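Local coordinates for protein Esterase/lipase (Lactobacillus rhamnosus, PDB 4N5H) that probably hydrolyses carboxylic esters, and may also transfer acyl groups, as an esterase of the alpha/beta-hydrolase fold, at residues F175-V183 and M297-Q308; G239-L247 and A272-F280. The protein carries 1 engineered substitution. One frame throughout, in Å; residues are numbered along the deposited sequence.

Both contacts reach the same central sheet through neighbouring strands. Contact 1 lies deeper, about 14 Å from the chain centre to its own, with five of nine touching residues buried; it lays helix 288-311 along strand 179-183, mostly by apolar packing. Contact 2 is nearer the surface, at about 17 Å with three of nine buried, and borders a second subunit. It joins two loops beyond strands 235-240 and 263-268, and its chemistry is mainly polar, a histidine-carboxylate bond and three bridging waters, with an oblique aromatic pair beside them, in what is probably the active site. Their centres lie about 23 Å apart, yet V183 O of contact 1 packs against V279 CG1 of contact 2.

Contact 1 (F175-V183 and M297-Q308); sequences FNFTLVALV and MLRTFDALSKQQ
L179 and A181 press their side chains onto helix 288-311, the last helix of this alpha/beta-hydrolase fold, which runs back along strand 179-183 of the central sheet at 166°, the segment axes 9.4 Å apart. With CG anti to the backbone N (chi1 176°), L179 directs CD2 onto the helix backbone, 3.7 Å from F301 N and beside T300 CG2; its CD1 meets L304 CD1, the two side chains crossing at about a right angle. Farther along, M297, extended through its first two torsions, brings SD within 3.6 Å of A181 CB. T178 belongs to this packed part too: its CB meets the edge of the F301 ring, 3.9 Å from F301 CE1, and its CG2 lies between L304 CB and S305 OG, 3.7 Å from the latter.

The solvent side begins at T178 OG1, which accepts from V140 N and shares a water, 2.6 Å away, with Q308 OE1; Q308 NE2 bonds D138 O. With an alanine in place of T178, V140 N and the water would probably each lose a partner, and a gap would open beside L304 CB. S305 OG bonds F301 O at 3.0 Å, from above the carbonyl plane, and S305 N bonds the same oxygen.

Contact 2 (G239-L247 and A272-F280); sequences GGQNDSFYL and AGPHLKHVF
D243 and H278 bring their CA atoms within 4.3 Å of each other where two loops meet, one built from successive type I turns, G240 to D243 and D243 to Y246, the other from a type I turn, G273 to L276, and an inverse gamma turn centred on L276. With CG anti to the backbone N (chi1 -174°), H278 turns its ring toward D243, and H278 ND1 donates to D243 OD1 at 2.6 Å, on the syn side of the carboxylate, whose plane lies 16° from that of the ring. From the opposite face of the carboxylate, F245 N also bonds OD1 at 3.0 Å, closing an Asx turn; two donors thus restrain the group's rotation. The imidazole sits between V279 CG1, over the centre of one face, and F245 CD1, over the other face toward the rim and 3.3 Å from H278 CE1. H278 NE2 bonds S146 OG, on what is probably the nucleophile elbow (a GxSxG sequence), an arrangement consistent with the Ser-His-Asp catalytic triad of alpha/beta hydrolases.

Away from the imidazole, water bridges the loops. One water links N242 ND2 to G273 O, another N242 N to L276 O, and a third takes bonds from S244 N and H278 N. N242 OD1 bonds Q45 of the second subunit.

The first loop joins strand 235-240 to helix 246-258, and the second leads from strand 263-268 toward helix 280-283, at whose start F280 takes L276 CD2 over one ring face, meets W268 edge-to-face and packs on helix 288-311.

Contact 1 (F175-V183 and M297-Q308)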
# COMPACT_ATOMS: atom_id res chain seq x y z
N PHE A 175 32.12 -21.77 10.50
CA PHE A 175 31.06 -22.75 10.47
C PHE A 175 31.15 -23.42 9.14
O PHE A 175 31.91 -22.98 8.31
CB PHE A 175 29.70 -22.12 10.78
CG PHE A 175 29.24 -21.02 9.82
CD1 PHE A 175 28.59 -21.33 8.60
CD2 PHE A 175 29.47 -19.69 10.10
CE1 PHE A 175 28.15 -20.34 7.74
CE2 PHE A 175 28.99 -18.66 9.26
CZ PHE A 175 28.31 -18.99 8.07
N ASN A 176 30.43 -24.54 8.98
CA ASN A 176 30.51 -25.33 7.75
C ASN A 176 29.10 -25.33 7.15
O ASN A 176 28.14 -25.05 7.86
CB ASN A 176 30.84 -26.80 8.09
CG ASN A 176 32.14 -26.99 8.92
OD1 ASN A 176 33.23 -26.60 8.50
ND2 ASN A 176 32.01 -27.65 10.12
N PHE A 177 28.97 -25.79 5.94
CA PHE A 177 27.67 -25.99 5.27
C PHE A 177 27.25 -27.44 5.38
O PHE A 177 28.05 -28.36 5.01
CB PHE A 177 27.75 -25.58 3.81
CG PHE A 177 28.33 -24.22 3.61
CD1 PHE A 177 29.43 -24.03 2.81
CD2 PHE A 177 27.76 -23.14 4.26
CE1 PHE A 177 29.98 -22.74 2.66
CE2 PHE A 177 28.28 -21.87 4.07
CZ PHE A 177 29.41 -21.67 3.31
N THR A 178 26.08 -27.67 5.94
CA THR A 178 25.49 -28.98 6.05
C THR A 178 25.01 -29.54 4.69
O THR A 178 25.16 -30.73 4.38
CB THR A 178 24.32 -28.92 7.06
OG1 THR A 178 24.80 -28.37 8.27
CG2 THR A 178 23.72 -30.30 7.33
N LEU A 179 24.48 -28.65 3.86
CA LEU A 179 23.96 -28.98 2.57
C LEU A 179 24.09 -27.71 1.71
O LEU A 179 23.88 -26.62 2.26
CB LEU A 179 22.48 -29.32 2.70
CG LEU A 179 21.71 -29.61 1.39
CD1 LEU A 179 22.28 -30.76 0.52
CD2 LEU A 179 20.22 -29.95 1.72
N VAL A 180 24.35 -27.87 0.45
CA VAL A 180 24.37 -26.79 -0.51
C VAL A 180 23.33 -27.12 -1.58
O VAL A 180 23.46 -28.06 -2.37
CB VAL A 180 25.71 -26.58 -1.12
CG1 VAL A 180 25.69 -25.42 -2.05
CG2 VAL A 180 26.79 -26.35 -0.09
N ALA A 181 22.27 -26.30 -1.61
CA ALA A 181 21.14 -26.50 -2.53
C ALA A 181 21.15 -25.45 -3.65
O ALA A 181 21.14 -24.24 -3.37
CB ALA A 181 19.84 -26.45 -1.85
N LEU A 182 21.27 -25.93 -4.86
CA LEU A 182 21.38 -25.04 -6.03
C LEU A 182 20.10 -25.11 -6.81
O LEU A 182 19.69 -26.19 -7.23
CB LEU A 182 22.55 -25.43 -6.89
CG LEU A 182 23.90 -25.58 -6.18
CD1 LEU A 182 24.96 -26.10 -7.14
CD2 LEU A 182 24.34 -24.35 -5.46
N VAL A 183 19.48 -23.98 -7.06
CA VAL A 183 18.23 -23.94 -7.80
C VAL A 183 18.52 -23.35 -9.20
O VAL A 183 18.83 -22.19 -9.31
CB VAL A 183 17.13 -23.07 -7.08
CG1 VAL A 183 15.84 -22.95 -7.88
CG2 VAL A 183 16.81 -23.66 -5.72
N MET A 297 13.69 -29.87 0.03
CA MET A 297 14.99 -29.26 0.41
C MET A 297 15.19 -29.18 1.91
O MET A 297 16.27 -29.60 2.42
CB MET A 297 15.14 -27.93 -0.27
CG MET A 297 16.44 -27.21 0.08
SD MET A 297 16.56 -25.53 -0.57
CE MET A 297 15.36 -24.64 0.51
N LEU A 298 14.21 -28.66 2.63
CA LEU A 298 14.34 -28.46 4.08
C LEU A 298 14.40 -29.84 4.76
O LEU A 298 15.19 -30.02 5.74
CB LEU A 298 13.22 -27.62 4.67
CG LEU A 298 13.31 -26.16 4.16
CD1 LEU A 298 12.02 -25.48 4.62
CD2 LEU A 298 14.54 -25.41 4.67
N ARG A 299 13.65 -30.79 4.22
CA ARG A 299 13.72 -32.16 4.82
C ARG A 299 15.05 -32.86 4.55
O ARG A 299 15.52 -33.61 5.44
CB ARG A 299 12.57 -33.03 4.37
CG ARG A 299 11.21 -32.61 4.87
CD ARG A 299 11.08 -32.39 6.37
NE ARG A 299 11.46 -31.05 6.96
CZ ARG A 299 10.68 -29.99 6.98
NH1 ARG A 299 9.46 -30.09 6.39
NH2 ARG A 299 11.03 -28.85 7.56
N THR A 300 15.68 -32.64 3.40
CA THR A 300 16.98 -33.17 3.12
C THR A 300 17.96 -32.58 4.12
O THR A 300 18.83 -33.30 4.71
CB THR A 300 17.36 -32.85 1.69
OG1 THR A 300 16.39 -33.43 0.83
CG2 THR A 300 18.78 -33.36 1.31
N PHE A 301 17.86 -31.26 4.30
CA PHE A 301 18.71 -30.52 5.26
C PHE A 301 18.56 -31.11 6.65
O PHE A 301 19.52 -31.35 7.35
CB PHE A 301 18.31 -29.02 5.21
CG PHE A 301 18.93 -28.14 6.24
CD1 PHE A 301 20.24 -28.28 6.63
CD2 PHE A 301 18.21 -27.03 6.71
CE1 PHE A 301 20.79 -27.38 7.52
CE2 PHE A 301 18.78 -26.10 7.61
CZ PHE A 301 20.06 -26.32 8.04
N ASP A 302 17.34 -31.28 7.05
CA ASP A 302 17.03 -31.79 8.41
C ASP A 302 17.59 -33.21 8.55
O ASP A 302 18.12 -33.53 9.63
CB ASP A 302 15.53 -31.91 8.63
CG ASP A 302 14.81 -30.56 8.77
OD1 ASP A 302 15.47 -29.51 8.94
OD2 ASP A 302 13.58 -30.63 8.88
N ALA A 303 17.48 -34.02 7.52
CA ALA A 303 18.00 -35.40 7.63
C ALA A 303 19.53 -35.42 7.80
O ALA A 303 20.06 -36.14 8.63
CB ALA A 303 17.57 -36.21 6.46
N LEU A 304 20.25 -34.56 7.05
CA LEU A 304 21.67 -34.42 7.11
C LEU A 304 22.04 -33.86 8.46
O LEU A 304 23.09 -34.28 9.01
CB LEU A 304 22.22 -33.63 6.00
CG LEU A 304 22.15 -34.26 4.65
CD1 LEU A 304 22.32 -33.28 3.48
CD2 LEU A 304 23.21 -35.37 4.54
N SER A 305 21.23 -32.93 9.03
CA SER A 305 21.51 -32.31 10.32
C SER A 305 21.41 -33.38 11.44
O SER A 305 22.20 -33.35 12.37
CB SER A 305 20.55 -31.19 10.62
OG SER A 305 20.83 -30.11 9.70
N LYS A 306 20.37 -34.21 11.35
CA LYS A 306 20.11 -35.26 12.35
C LYS A 306 21.23 -36.26 12.31
O LYS A 306 21.70 -36.78 13.34
CB LYS A 306 18.79 -35.99 12.04
CG LYS A 306 17.54 -35.23 12.54
N GLN A 307 21.67 -36.61 11.15
CA GLN A 307 22.78 -37.56 11.03
C GLN A 307 24.03 -37.00 11.64
O GLN A 307 24.81 -37.73 12.31
CB GLN A 307 23.09 -37.95 9.59
CG GLN A 307 21.98 -38.76 8.97
CD GLN A 307 21.98 -38.79 7.44
OE1 GLN A 307 23.01 -38.62 6.76
NE2 GLN A 307 20.80 -39.07 6.88
N GLN A 308 24.26 -35.73 11.40
CA GLN A 308 25.43 -35.05 12.02
C GLN A 308 25.28 -35.12 13.56
O GLN A 308 26.24 -35.46 14.30
CB GLN A 308 25.49 -33.62 11.53
CG GLN A 308 26.59 -32.82 12.14
CD GLN A 308 26.42 -31.33 11.78
OE1 GLN A 308 26.39 -30.97 10.63
NE2 GLN A 308 26.22 -30.52 12.77
O HOH W 1 27.12 -28.76 9.48

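Contact 2 (G239-L247 and A272-F280)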
# COMPACT_ATOMS: atom_id res chain seq x y z
N GLY A 239 15.60 -28.10 -10.12
CA GLY A 239 15.32 -27.45 -11.40
C GLY A 239 14.39 -28.32 -12.20
O GLY A 239 13.46 -28.95 -11.63
N GLY A 240 14.59 -28.35 -13.51
CA GLY A 240 13.74 -29.19 -14.33
C GLY A 240 13.89 -28.96 -15.78
O GLY A 240 14.53 -28.00 -16.24
N GLN A 241 13.24 -29.83 -16.58
CA GLN A 241 13.37 -29.76 -18.01
C GLN A 241 12.72 -28.54 -18.63
O GLN A 241 13.09 -28.21 -19.76
CB GLN A 241 12.74 -31.03 -18.62
CG GLN A 241 13.43 -32.25 -18.13
CD GLN A 241 12.96 -33.48 -18.87
OE1 GLN A 241 11.77 -33.74 -18.98
NE2 GLN A 241 13.92 -34.29 -19.31
N ASN A 242 11.86 -27.78 -17.94
CA ASN A 242 11.36 -26.53 -18.42
C ASN A 242 12.13 -25.30 -17.90
O ASN A 242 11.75 -24.17 -18.15
CB ASN A 242 9.84 -26.39 -18.17
CG ASN A 242 9.05 -26.96 -19.34
OD1 ASN A 242 9.24 -26.51 -20.46
ND2 ASN A 242 8.26 -27.98 -19.11
N ASP A 243 13.23 -25.51 -17.17
CA ASP A 243 14.18 -24.43 -16.88
C ASP A 243 14.88 -23.98 -18.17
O ASP A 243 15.42 -24.81 -18.86
CB ASP A 243 15.18 -25.00 -15.85
CG ASP A 243 16.34 -24.05 -15.55
OD1 ASP A 243 16.14 -22.83 -15.72
OD2 ASP A 243 17.38 -24.54 -15.12
N SER A 244 14.82 -22.73 -18.52
CA SER A 244 15.53 -22.24 -19.66
C SER A 244 17.04 -22.53 -19.54
O SER A 244 17.68 -22.70 -20.56
CB SER A 244 15.38 -20.75 -19.77
OG SER A 244 15.67 -20.07 -18.56
N PHE A 245 17.56 -22.69 -18.32
CA PHE A 245 18.97 -23.12 -18.08
C PHE A 245 19.15 -24.56 -17.78
O PHE A 245 20.14 -24.99 -17.18
CB PHE A 245 19.56 -22.28 -16.94
CG PHE A 245 19.81 -20.85 -17.33
CD1 PHE A 245 18.85 -19.88 -17.10
CD2 PHE A 245 20.96 -20.51 -18.01
CE1 PHE A 245 19.05 -18.53 -17.35
CE2 PHE A 245 21.14 -19.15 -18.36
CZ PHE A 245 20.22 -18.18 -17.95
N TYR A 246 18.28 -25.44 -18.26
CA TYR A 246 18.38 -26.86 -17.93
C TYR A 246 19.74 -27.42 -18.42
O TYR A 246 20.29 -28.31 -17.78
CB TYR A 246 17.23 -27.64 -18.60
CG TYR A 246 17.19 -29.11 -18.31
CD1 TYR A 246 17.22 -29.67 -17.00
CD2 TYR A 246 17.18 -30.02 -19.39
CE1 TYR A 246 17.15 -31.01 -16.76
CE2 TYR A 246 17.12 -31.38 -19.13
CZ TYR A 246 17.09 -31.88 -17.85
OH TYR A 246 17.06 -33.20 -17.61
N LEU A 247 20.25 -26.93 -19.55
CA LEU A 247 21.52 -27.46 -19.99
C LEU A 247 22.63 -27.28 -18.96
O LEU A 247 23.54 -28.09 -18.83
CB LEU A 247 22.00 -26.82 -21.30
CG LEU A 247 21.31 -27.24 -22.60
CD1 LEU A 247 22.30 -26.83 -23.72
CD2 LEU A 247 20.92 -28.74 -22.67
N ALA A 272 5.51 -32.38 -16.09
CA ALA A 272 4.95 -31.66 -14.94
C ALA A 272 4.56 -30.20 -15.24
O ALA A 272 3.93 -29.49 -14.42
CB ALA A 272 5.91 -31.65 -13.76
N GLY A 273 4.81 -29.74 -16.44
CA GLY A 273 4.14 -28.58 -16.93
C GLY A 273 5.05 -27.40 -17.34
O GLY A 273 6.15 -27.23 -16.83
N PRO A 274 4.53 -26.51 -18.18
CA PRO A 274 5.28 -25.41 -18.66
C PRO A 274 5.49 -24.28 -17.64
O PRO A 274 6.31 -23.36 -17.86
CB PRO A 274 4.41 -24.93 -19.81
CG PRO A 274 3.04 -25.22 -19.39
CD PRO A 274 3.17 -26.54 -18.75
N HIS A 275 4.66 -24.29 -16.59
CA HIS A 275 4.78 -23.29 -15.56
C HIS A 275 6.02 -23.47 -14.68
O HIS A 275 6.42 -22.52 -13.98
CB HIS A 275 3.51 -23.27 -14.70
CG HIS A 275 3.16 -24.59 -14.12
ND1 HIS A 275 2.77 -25.68 -14.89
CD2 HIS A 275 3.16 -25.03 -12.84
CE1 HIS A 275 2.49 -26.70 -14.11
NE2 HIS A 275 2.71 -26.33 -12.86
N LEU A 276 6.64 -24.67 -14.72
CA LEU A 276 7.81 -24.97 -13.84
C LEU A 276 9.04 -24.47 -14.56
O LEU A 276 9.97 -25.20 -14.95
CB LEU A 276 7.83 -26.46 -13.60
CG LEU A 276 6.60 -26.96 -12.90
CD1 LEU A 276 6.83 -28.41 -12.58
CD2 LEU A 276 6.23 -26.17 -11.65
N LYS A 277 9.04 -23.15 -14.68
CA LYS A 277 10.09 -22.41 -15.39
C LYS A 277 11.32 -22.20 -14.51
O LYS A 277 11.39 -22.65 -13.40
CB LYS A 277 9.53 -21.06 -15.80
CG LYS A 277 9.16 -20.12 -14.63
CD LYS A 277 8.85 -18.70 -15.08
CE LYS A 277 10.15 -17.94 -15.39
NZ LYS A 277 11.06 -17.57 -14.27
N HIS A 278 12.32 -21.48 -15.07
CA HIS A 278 13.52 -21.11 -14.30
C HIS A 278 13.11 -20.53 -12.99
O HIS A 278 12.30 -19.62 -12.92
CB HIS A 278 14.26 -20.04 -15.15
CG HIS A 278 15.58 -19.64 -14.61
ND1 HIS A 278 16.63 -20.53 -14.50
CD2 HIS A 278 16.06 -18.44 -14.22
CE1 HIS A 278 17.67 -19.90 -13.98
NE2 HIS A 278 17.38 -18.63 -13.86
N VAL A 279 13.72 -21.06 -11.95
CA VAL A 279 13.60 -20.65 -10.58
C VAL A 279 12.18 -20.47 -10.07
O VAL A 279 11.91 -19.61 -9.25
CB VAL A 279 14.47 -19.41 -10.21
CG1 VAL A 279 15.95 -19.70 -10.51
CG2 VAL A 279 14.03 -18.15 -10.85
N PHE A 280 11.27 -21.33 -10.53
CA PHE A 280 9.83 -21.13 -10.22
C PHE A 280 9.56 -21.21 -8.73
O PHE A 280 8.72 -20.48 -8.23
CB PHE A 280 8.93 -22.15 -10.98
CG PHE A 280 8.99 -23.53 -10.37
CD1 PHE A 280 8.19 -23.88 -9.29
CD2 PHE A 280 9.91 -24.50 -10.87
CE1 PHE A 280 8.33 -25.15 -8.70
CE2 PHE A 280 10.02 -25.75 -10.33
CZ PHE A 280 9.22 -26.10 -9.20
O HOH W 2 8.20 -28.98 -16.15
O HOH W 3 10.72 -27.99 -15.23
O HOH W 4 12.42 -20.73 -17.91